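Local coordinates for protein putative mandelate racemase (Zymomonas mobilis, PDB 2OX4) that binds magnesium and, as a putative dehydratase of the enolase superfamily, probably acts as a lyase, at residues 126-131 and 341-346; 132-137 and 165-170; 312-317 and 335-340. All coordinates share one frame; numbering follows the deposited sequence.

How the contacts relate
All three contacts belong to the barrel domain and are largely buried, but they sit at different levels of it. Contact 1 is the most regular: it pairs the first and last barrel strands by a backbone ladder. Contact 2, which shares the first strand's continuation, lies beside the metal site and relies on loop amides. Contact 3, between the seventh strand and the turn leading into the eighth, mixes one backbone bridge with apolar packing, and its Pro336 reaches the second subunit. Contact 1 touches both others, notably through Tyr129, whose OH meets Lys166 NZ and Gln315 OE1; contacts 2 and 3 stay about 5 Å apart at their nearest atoms.

Contact 1 of 3, residues 126-131 and 341-346; sequences LRVYAS and HEHHQK
Tyr129 and Glu342 meet across the tightest side of this contact. The Glu342 CA lies over one face of the tyrosine ring, 3.9 Å from its centroid and 16° off the ring normal, a CH-pi contact. The ring sits there because its CG is wedged between the backbone N and the carbonyl carbon (chi1 72°). Beyond CG the Glu342 chain is extended, and CB passes 3.5 Å from Tyr129 OH before the carboxylate reaches Ser131. Ser131 OG donates to Glu342 OE2 over 2.7 Å, the carboxylate oxygen using its anti lone pair; the same oxygen also forms a salt bridge with Lys166. Tyr129 OH, in turn, is hydrogen-bonded to Gln315 and Lys166. Glu342 comes within about 5 Å of the bound magnesium, side chain to ion, so this face lines the metal-bearing interior of the barrel. The backbones are the first and last strands of the enolase-superfamily (β/α)7β barrel, running parallel and closing it into a cylinder. Tyr129 N donates to His341 O at 2.8 Å, and Tyr129 O accepts from His343 N at 3.0 Å, the ladder continuing through Arg127 O and Ser131 N. Toward Gln345 it slackens: the bond from Gln345 N to Ser131 O stretches to 3.3 Å. The opposite face of the sheet, with Val128, His341 and His343, is looser between the two strands. Val128 CG1 touches His343 CB at 3.4 Å and the His341 ring at its edge, while Ala130 scarcely takes part. There the imidazoles turn to partners beyond the strands: His341 to Glu332 and Glu325, His343 to Gln361 and Glu325.

Contact 2 of 3, residues 132-137 and 165-170; sequences QLQFGW and VKVDVL
Gln134 and Asp168 form the straightest bond of the contact: Asp168 N donates to Gln134 OE1 over 2.9 Å at 173°, approaching from above the amide plane. The site is the mouth of the barrel, where the loop after the first strand folds over the end of the second strand, 164-167. Lys166 O accepts two backbone bonds, from Gln132 N at 3.0 Å, above the carbonyl plane, and from Leu133 N at 3.2 Å, in that plane. The Gln134 amide is fixed at its other end, since NE2 donates in its own plane to Gln132 OE1 at 2.9 Å. Gln132 and Lys166 run side by side, pointing the same way, with NE2 and CE in contact; NE2 bonds to the magnesium ligand Glu215, and Lys166 NZ makes a salt bridge with Glu241. Asp168 OD2 is held by His217 and by a water donor to which Gln134 NE2 bonds weakly, while OD1 accepts from Leu170 N in an Asx turn. Away from the metal the contact becomes apolar. Val167 CG2 approaches Leu133 CB, and helix 147-159 covers this side. The Leu133 and Val165 side chains cross at about a right angle, Leu133 CD1 resting 3.6 Å from Val165 CB.

Contact 3 of 3, residues 312-317 and 335-340; sequences VTVQAH and IPNFCI
Val314 and Ile335 cross at about a right angle, the Ile335 CD1 methyl ending 3.6 Å from Val314 CB. They join the seventh strand, 313-314, to the loop that returns from helix 322-333 toward the eighth strand, within a beta-alpha-beta unit of the barrel. Asn337 is the polar counterpart of that packing, crossing Val314 obliquely. Its CG stands between the backbone N and the carbonyl carbon (chi1 56°), which turns ND2 back toward the strand. Asn337 ND2 donates to Val312 O at 3.0 Å and 168°, the carbonyl oxygen lying in the amide plane, and also bonds to Ala304 O of helix 296-309. Val314 CG2 rests 3.6 Å from Asn337 ND2, so the amide is held by two carbonyls and flanked by a methyl. The backbones meet in a single bridge between Val314 and Phe338. Cys339 N donates to Val314 O over 2.8 Å, whereas the bond from Val314 N to Asn337 O is strongly bent and weak. On the other side of the strand, Thr313 OG1 faces Cys339 CB at 3.4 Å, while Cys339 also packs on Phe238 and Phe239 of strand 237-241. Phe338 points away from the strand, and its ring instead takes Ile340 N over one face. Gln315 ends the contact nearer the metal site. The chain bends at chi2, and NE2 bonds back to Ala316 O with that oxygen in the amide plane, while OE1 bonds to Tyr129 OH and Gln288 NE2. Ile340 O is buried here with no hydrogen-bond partner; Gln315 CG lies 3.0 Å from Ile340 O, and Gln315 CA makes a bent CA-H...O contact with it at 3.4 Å.

Contact 1 of 3, residues 126-131 and 341-346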
loop_
_atom_site.group_PDB
_atom_site.type_symbol
_atom_site.label_atom_id
_atom_site.label_comp_id
_atom_site.label_asym_id
_atom_site.label_seq_id
_atom_site.Cartn_x
_atom_site.Cartn_y
_atom_site.Cartn_z
ATOM N N LEU C 126 -15.293 17.551 -34.832
ATOM C CA LEU C 126 -14.249 17.473 -33.808
ATOM C C LEU C 126 -13.589 18.835 -33.627
ATOM O O LEU C 126 -13.143 19.443 -34.600
ATOM C CB LEU C 126 -13.175 16.458 -34.228
ATOM C CG LEU C 126 -13.567 15.031 -34.638
ATOM C CD1 LEU C 126 -12.340 14.320 -35.191
ATOM C CD2 LEU C 126 -14.131 14.241 -33.485
ATOM N N ARG C 127 -13.512 19.290 -32.381
ATOM C CA ARG C 127 -12.680 20.434 -32.021
ATOM C C ARG C 127 -11.213 20.167 -32.348
ATOM O O ARG C 127 -10.720 19.059 -32.148
ATOM C CB ARG C 127 -12.833 20.745 -30.538
ATOM C CG ARG C 127 -12.135 22.014 -30.121
ATOM C CD ARG C 127 -12.234 22.257 -28.623
ATOM N NE ARG C 127 -11.652 23.549 -28.281
ATOM C CZ ARG C 127 -11.221 23.894 -27.069
ATOM N NH1 ARG C 127 -11.305 23.045 -26.046
ATOM N NH2 ARG C 127 -10.697 25.098 -26.880
ATOM N N VAL C 128 -10.523 21.184 -32.861
ATOM C CA VAL C 128 -9.132 21.043 -33.294
ATOM C C VAL C 128 -8.259 22.115 -32.644
ATOM O O VAL C 128 -8.703 23.246 -32.442
ATOM C CB VAL C 128 -8.997 21.155 -34.846
ATOM C CG1 VAL C 128 -7.582 20.876 -35.274
ATOM C CG2 VAL C 128 -9.953 20.187 -35.561
ATOM N N TYR C 129 -7.019 21.757 -32.307
ATOM C CA TYR C 129 -6.016 22.757 -31.960
ATOM C C TYR C 129 -4.891 22.863 -32.980
ATOM O O TYR C 129 -4.533 21.882 -33.640
ATOM C CB TYR C 129 -5.479 22.571 -30.520
ATOM C CG TYR C 129 -4.550 21.391 -30.233
ATOM C CD1 TYR C 129 -3.180 21.448 -30.521
ATOM C CD2 TYR C 129 -5.032 20.249 -29.594
ATOM C CE1 TYR C 129 -2.332 20.374 -30.234
ATOM C CE2 TYR C 129 -4.190 19.186 -29.289
ATOM C CZ TYR C 129 -2.845 19.260 -29.588
ATOM O OH TYR C 129 -2.032 18.199 -29.269
ATOM N N ALA C 130 -4.361 24.074 -33.123
ATOM C CA ALA C 130 -3.221 24.331 -33.977
ATOM C C ALA C 130 -1.927 23.991 -33.242
ATOM O O ALA C 130 -1.603 24.632 -32.240
ATOM C CB ALA C 130 -3.220 25.814 -34.384
ATOM N N SER C 131 -1.184 23.019 -33.771
ATOM C CA SER C 131 -0.115 22.369 -33.028
ATOM C C SER C 131 1.292 22.780 -33.444
ATOM O O SER C 131 1.627 22.754 -34.636
ATOM C CB SER C 131 -0.230 20.855 -33.137
ATOM O OG SER C 131 0.694 20.232 -32.257
ATOM N N HIS C 341 -8.652 17.457 -31.138
ATOM C CA HIS C 341 -7.818 16.891 -32.205
ATOM C C HIS C 341 -6.583 17.764 -32.481
ATOM O O HIS C 341 -6.678 18.988 -32.582
ATOM C CB HIS C 341 -8.636 16.702 -33.494
ATOM C CG HIS C 341 -7.826 16.167 -34.636
ATOM N ND1 HIS C 341 -7.714 14.820 -34.900
ATOM C CD2 HIS C 341 -7.058 16.797 -35.558
ATOM C CE1 HIS C 341 -6.923 14.641 -35.942
ATOM N NE2 HIS C 341 -6.510 15.826 -36.362
ATOM N N GLU C 342 -5.426 17.124 -32.596
ATOM C CA GLU C 342 -4.175 17.811 -32.878
ATOM C C GLU C 342 -4.016 17.991 -34.380
ATOM O O GLU C 342 -3.991 17.006 -35.137
ATOM C CB GLU C 342 -2.996 16.985 -32.373
ATOM C CG GLU C 342 -1.663 17.617 -32.721
ATOM C CD GLU C 342 -0.470 16.870 -32.154
ATOM O OE1 GLU C 342 -0.563 15.643 -31.898
ATOM O OE2 GLU C 342 0.575 17.524 -31.979
ATOM N N HIS C 343 -3.880 19.240 -34.816
ATOM C CA HIS C 343 -3.578 19.475 -36.227
ATOM C C HIS C 343 -2.192 20.081 -36.378
ATOM O O HIS C 343 -1.966 21.240 -36.014
ATOM C CB HIS C 343 -4.656 20.332 -36.905
ATOM C CG HIS C 343 -4.487 20.431 -38.390
ATOM N ND1 HIS C 343 -4.437 19.320 -39.209
ATOM C CD2 HIS C 343 -4.336 21.506 -39.203
ATOM C CE1 HIS C 343 -4.272 19.708 -40.464
ATOM N NE2 HIS C 343 -4.192 21.026 -40.485
ATOM N N HIS C 344 -1.265 19.261 -36.883
ATOM C CA HIS C 344 0.161 19.557 -36.815
ATOM C C HIS C 344 0.537 20.487 -37.946
ATOM O O HIS C 344 0.022 20.364 -39.070
ATOM C CB HIS C 344 0.990 18.272 -36.891
ATOM C CG HIS C 344 2.374 18.411 -36.336
ATOM N ND1 HIS C 344 3.352 19.169 -36.947
ATOM C CD2 HIS C 344 2.952 17.868 -35.236
ATOM C CE1 HIS C 344 4.469 19.094 -36.246
ATOM N NE2 HIS C 344 4.254 18.310 -35.203
ATOM N N GLN C 345 1.437 21.418 -37.637
ATOM C CA GLN C 345 1.939 22.384 -38.619
ATOM C C GLN C 345 2.601 21.748 -39.852
ATOM O O GLN C 345 2.553 22.316 -40.947
ATOM C CB GLN C 345 2.843 23.436 -37.952
ATOM C CG GLN C 345 4.203 22.934 -37.440
ATOM C CD GLN C 345 5.274 22.903 -38.528
ATOM O OE1 GLN C 345 5.856 21.854 -38.806
ATOM N NE2 GLN C 345 5.525 24.051 -39.157
ATOM N N LYS C 346 3.199 20.566 -39.680
ATOM C CA LYS C 346 3.871 19.884 -40.790
ATOM C C LYS C 346 2.929 19.600 -41.974
ATOM O O LYS C 346 3.362 19.601 -43.120
ATOM C CB LYS C 346 4.580 18.607 -40.311
ATOM C CG LYS C 346 3.686 17.372 -40.249
ATOM C CD LYS C 346 3.859 16.611 -38.965
ATOM C CE LYS C 346 4.956 15.610 -39.080
ATOM N NZ LYS C 346 5.666 15.425 -37.777
#

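Contact 2 of 3, residues 132-137 and 165-170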
loop_
_atom_site.group_PDB
_atom_site.type_symbol
_atom_site.label_atom_id
_atom_site.label_comp_id
_atom_site.label_asym_id
_atom_site.label_seq_id
_atom_site.Cartn_x
_atom_site.Cartn_y
_atom_site.Cartn_z
ATOM N N GLN C 132 2.111 23.080 -32.427
ATOM C CA GLN C 132 3.558 23.328 -32.540
ATOM C C GLN C 132 3.826 24.700 -33.166
ATOM O O GLN C 132 4.502 24.808 -34.192
ATOM C CB GLN C 132 4.315 22.190 -33.273
ATOM C CG GLN C 132 3.982 20.745 -32.801
ATOM C CD GLN C 132 4.441 20.417 -31.378
ATOM O OE1 GLN C 132 5.050 21.241 -30.696
ATOM N NE2 GLN C 132 4.167 19.186 -30.935
ATOM N N LEU C 133 3.274 25.733 -32.530
ATOM C CA LEU C 133 3.389 27.122 -33.003
ATOM C C LEU C 133 4.830 27.603 -33.061
ATOM O O LEU C 133 5.161 28.487 -33.853
ATOM C CB LEU C 133 2.618 28.080 -32.093
ATOM C CG LEU C 133 1.109 27.990 -31.882
ATOM C CD1 LEU C 133 0.708 29.061 -30.869
ATOM C CD2 LEU C 133 0.335 28.134 -33.177
ATOM N N GLN C 134 5.683 27.028 -32.214
ATOM C CA GLN C 134 7.096 27.410 -32.171
ATOM C C GLN C 134 7.866 27.117 -33.474
ATOM O O GLN C 134 8.990 27.592 -33.644
ATOM C CB GLN C 134 7.787 26.792 -30.942
ATOM C CG GLN C 134 8.135 25.318 -31.074
ATOM C CD GLN C 134 6.968 24.374 -30.802
ATOM O OE1 GLN C 134 5.862 24.799 -30.462
ATOM N NE2 GLN C 134 7.222 23.071 -30.949
ATOM N N PHE C 135 7.262 26.351 -34.386
ATOM C CA PHE C 135 7.860 26.066 -35.698
ATOM C C PHE C 135 7.210 26.870 -36.831
ATOM O O PHE C 135 7.507 26.652 -38.012
ATOM C CB PHE C 135 7.778 24.574 -36.030
ATOM C CG PHE C 135 8.613 23.709 -35.135
ATOM C CD1 PHE C 135 9.929 24.050 -34.848
ATOM C CD2 PHE C 135 8.082 22.551 -34.574
ATOM C CE1 PHE C 135 10.705 23.249 -34.019
ATOM C CE2 PHE C 135 8.849 21.748 -33.742
ATOM C CZ PHE C 135 10.162 22.100 -33.463
ATOM N N GLY C 136 6.322 27.786 -36.460
ATOM C CA GLY C 136 5.567 28.573 -37.427
ATOM C C GLY C 136 4.230 27.950 -37.798
ATOM O O GLY C 136 4.140 26.743 -38.071
ATOM N N TRP C 137 3.192 28.781 -37.810
ATOM C CA TRP C 137 1.918 28.424 -38.425
ATOM C C TRP C 137 1.781 29.111 -39.796
ATOM O O TRP C 137 1.030 30.072 -39.930
ATOM C CB TRP C 137 0.769 28.823 -37.487
ATOM C CG TRP C 137 -0.521 28.131 -37.826
ATOM C CD1 TRP C 137 -1.612 28.681 -38.430
ATOM C CD2 TRP C 137 -0.842 26.751 -37.592
ATOM N NE1 TRP C 137 -2.592 27.734 -38.588
ATOM C CE2 TRP C 137 -2.146 26.538 -38.085
ATOM C CE3 TRP C 137 -0.152 25.675 -37.014
ATOM C CZ2 TRP C 137 -2.781 25.296 -38.014
ATOM C CZ3 TRP C 137 -0.784 24.439 -36.946
ATOM C CH2 TRP C 137 -2.086 24.261 -37.445
ATOM N N VAL C 165 -4.488 26.333 -29.144
ATOM C CA VAL C 165 -3.162 26.194 -29.725
ATOM C C VAL C 165 -2.261 25.382 -28.795
ATOM O O VAL C 165 -2.492 25.338 -27.581
ATOM C CB VAL C 165 -2.495 27.587 -29.957
ATOM C CG1 VAL C 165 -3.303 28.420 -30.969
ATOM C CG2 VAL C 165 -2.340 28.340 -28.637
ATOM N N LYS C 166 -1.231 24.760 -29.365
ATOM C CA LYS C 166 -0.199 24.119 -28.553
ATOM C C LYS C 166 1.191 24.620 -28.906
ATOM O O LYS C 166 1.531 24.772 -30.074
ATOM C CB LYS C 166 -0.248 22.596 -28.688
ATOM C CG LYS C 166 0.772 21.864 -27.786
ATOM C CD LYS C 166 0.561 20.346 -27.828
ATOM C CE LYS C 166 1.346 19.676 -28.947
ATOM N NZ LYS C 166 0.949 18.225 -29.013
ATOM N N VAL C 167 2.002 24.852 -27.881
ATOM C CA VAL C 167 3.328 25.413 -28.087
ATOM C C VAL C 167 4.327 24.787 -27.105
ATOM O O VAL C 167 3.985 24.519 -25.943
ATOM C CB VAL C 167 3.280 26.951 -27.968
ATOM C CG1 VAL C 167 2.749 27.395 -26.600
ATOM C CG2 VAL C 167 4.623 27.573 -28.300
ATOM N N ASP C 168 5.529 24.513 -27.607
ATOM C CA ASP C 168 6.689 24.188 -26.771
ATOM C C ASP C 168 7.454 25.484 -26.531
ATOM O O ASP C 168 8.054 26.038 -27.462
ATOM C CB ASP C 168 7.573 23.157 -27.478
ATOM C CG ASP C 168 8.769 22.702 -26.627
ATOM O OD1 ASP C 168 9.128 23.373 -25.631
ATOM O OD2 ASP C 168 9.350 21.651 -26.965
ATOM N N VAL C 169 7.429 25.951 -25.286
ATOM C CA VAL C 169 8.018 27.248 -24.930
ATOM C C VAL C 169 9.418 27.156 -24.292
ATOM O O VAL C 169 10.051 28.186 -24.045
ATOM C CB VAL C 169 7.067 28.117 -24.059
ATOM C CG1 VAL C 169 5.768 28.417 -24.808
ATOM C CG2 VAL C 169 6.760 27.431 -22.717
ATOM N N LEU C 170 9.892 25.930 -24.026
ATOM C CA LEU C 170 11.205 25.734 -23.380
ATOM C C LEU C 170 12.299 25.304 -24.334
ATOM O O LEU C 170 13.483 25.502 -24.039
ATOM C CB LEU C 170 11.112 24.748 -22.188
ATOM C CG LEU C 170 10.223 25.162 -21.009
ATOM C CD1 LEU C 170 10.000 23.999 -20.018
ATOM C CD2 LEU C 170 10.747 26.388 -20.278
HETATM O O HOH W 1 9.926 22.176 -29.928
#

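Contact 3 of 3, residues 312-317 and 335-340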
loop_
_atom_site.group_PDB
_atom_site.type_symbol
_atom_site.label_atom_id
_atom_site.label_comp_id
_atom_site.label_asym_id
_atom_site.label_seq_id
_atom_site.Cartn_x
_atom_site.Cartn_y
_atom_site.Cartn_z
ATOM N N VAL C 312 -10.660 9.636 -17.998
ATOM C CA VAL C 312 -9.545 10.165 -18.762
ATOM C C VAL C 312 -10.079 10.351 -20.177
ATOM O O VAL C 312 -10.880 9.542 -20.652
ATOM C CB VAL C 312 -8.360 9.161 -18.758
ATOM C CG1 VAL C 312 -7.255 9.574 -19.726
ATOM C CG2 VAL C 312 -7.777 9.011 -17.339
ATOM N N THR C 313 -9.671 11.429 -20.842
ATOM C CA THR C 313 -10.135 11.635 -22.215
ATOM C C THR C 313 -8.977 11.523 -23.185
ATOM O O THR C 313 -7.842 11.340 -22.763
ATOM C CB THR C 313 -10.894 12.959 -22.381
ATOM O OG1 THR C 313 -10.039 14.053 -22.079
ATOM C CG2 THR C 313 -12.128 12.988 -21.480
ATOM N N VAL C 314 -9.270 11.599 -24.484
ATOM C CA VAL C 314 -8.333 11.156 -25.500
ATOM C C VAL C 314 -8.118 12.241 -26.552
ATOM O O VAL C 314 -9.071 12.850 -27.042
ATOM C CB VAL C 314 -8.813 9.852 -26.197
ATOM C CG1 VAL C 314 -7.721 9.314 -27.119
ATOM C CG2 VAL C 314 -9.217 8.793 -25.158
ATOM N N GLN C 315 -6.856 12.482 -26.888
ATOM C CA GLN C 315 -6.511 13.224 -28.111
ATOM C C GLN C 315 -5.478 12.389 -28.852
ATOM O O GLN C 315 -4.368 12.243 -28.365
ATOM C CB GLN C 315 -5.886 14.591 -27.736
ATOM C CG GLN C 315 -5.168 15.314 -28.924
ATOM C CD GLN C 315 -3.705 15.608 -28.642
ATOM O OE1 GLN C 315 -3.373 16.432 -27.787
ATOM N NE2 GLN C 315 -2.819 14.931 -29.362
ATOM N N ALA C 316 -5.823 11.846 -30.019
ATOM C CA ALA C 316 -4.847 11.075 -30.774
ATOM C C ALA C 316 -3.631 11.960 -31.038
ATOM O O ALA C 316 -3.771 13.132 -31.390
ATOM C CB ALA C 316 -5.425 10.567 -32.074
ATOM N N HIS C 317 -2.446 11.401 -30.854
ATOM C CA HIS C 317 -1.245 12.049 -31.367
ATOM C C HIS C 317 -1.216 11.894 -32.875
ATOM O O HIS C 317 -1.306 10.774 -33.395
ATOM C CB HIS C 317 0.009 11.436 -30.762
ATOM C CG HIS C 317 1.274 11.961 -31.358
ATOM N ND1 HIS C 317 1.968 11.284 -32.339
ATOM C CD2 HIS C 317 1.970 13.098 -31.119
ATOM C CE1 HIS C 317 3.034 11.984 -32.681
ATOM N NE2 HIS C 317 3.059 13.088 -31.956
ATOM N N ILE C 335 -15.204 7.347 -30.465
ATOM C CA ILE C 335 -15.073 7.146 -29.004
ATOM C C ILE C 335 -15.866 8.217 -28.236
ATOM O O ILE C 335 -15.922 9.368 -28.674
ATOM C CB ILE C 335 -13.575 7.120 -28.525
ATOM C CG1 ILE C 335 -12.843 8.421 -28.896
ATOM C CG2 ILE C 335 -12.833 5.874 -29.079
ATOM C CD1 ILE C 335 -11.463 8.592 -28.214
ATOM N N PRO C 336 -16.493 7.845 -27.103
ATOM C CA PRO C 336 -17.221 8.832 -26.292
ATOM C C PRO C 336 -16.323 9.826 -25.540
ATOM O O PRO C 336 -16.737 10.975 -25.325
ATOM C CB PRO C 336 -18.027 7.967 -25.313
ATOM C CG PRO C 336 -17.231 6.715 -25.173
ATOM C CD PRO C 336 -16.607 6.487 -26.535
ATOM N N ASN C 337 -15.110 9.401 -25.171
ATOM C CA ASN C 337 -14.231 10.200 -24.323
ATOM C C ASN C 337 -13.170 10.972 -25.117
ATOM O O ASN C 337 -11.993 10.951 -24.798
ATOM C CB ASN C 337 -13.611 9.369 -23.163
ATOM C CG ASN C 337 -12.830 8.121 -23.644
ATOM O OD1 ASN C 337 -13.160 7.522 -24.665
ATOM N ND2 ASN C 337 -11.801 7.717 -22.873
ATOM N N PHE C 338 -13.603 11.659 -26.165
ATOM C CA PHE C 338 -12.709 12.470 -26.990
ATOM C C PHE C 338 -12.523 13.860 -26.374
ATOM O O PHE C 338 -13.493 14.473 -25.931
ATOM C CB PHE C 338 -13.314 12.587 -28.408
ATOM C CG PHE C 338 -12.671 13.645 -29.277
ATOM C CD1 PHE C 338 -11.429 13.424 -29.858
ATOM C CD2 PHE C 338 -13.337 14.840 -29.541
ATOM C CE1 PHE C 338 -10.842 14.393 -30.684
ATOM C CE2 PHE C 338 -12.763 15.814 -30.357
ATOM C CZ PHE C 338 -11.517 15.588 -30.928
ATOM N N CYS C 339 -11.282 14.359 -26.359
ATOM C CA CYS C 339 -10.979 15.698 -25.837
ATOM C C CYS C 339 -10.917 16.745 -26.978
ATOM O O CYS C 339 -11.729 17.681 -27.038
ATOM C CB CYS C 339 -9.638 15.681 -25.078
ATOM S SG CYS C 339 -9.139 17.310 -24.489
ATOM N N ILE C 340 -9.960 16.563 -27.880
ATOM C CA ILE C 340 -9.609 17.583 -28.892
ATOM C C ILE C 340 -8.695 16.914 -29.924
ATOM O O ILE C 340 -8.076 15.878 -29.635
ATOM C CB ILE C 340 -8.948 18.831 -28.240
ATOM C CG1 ILE C 340 -8.936 20.023 -29.210
ATOM C CG2 ILE C 340 -7.561 18.503 -27.648
ATOM C CD1 ILE C 340 -8.530 21.336 -28.556
#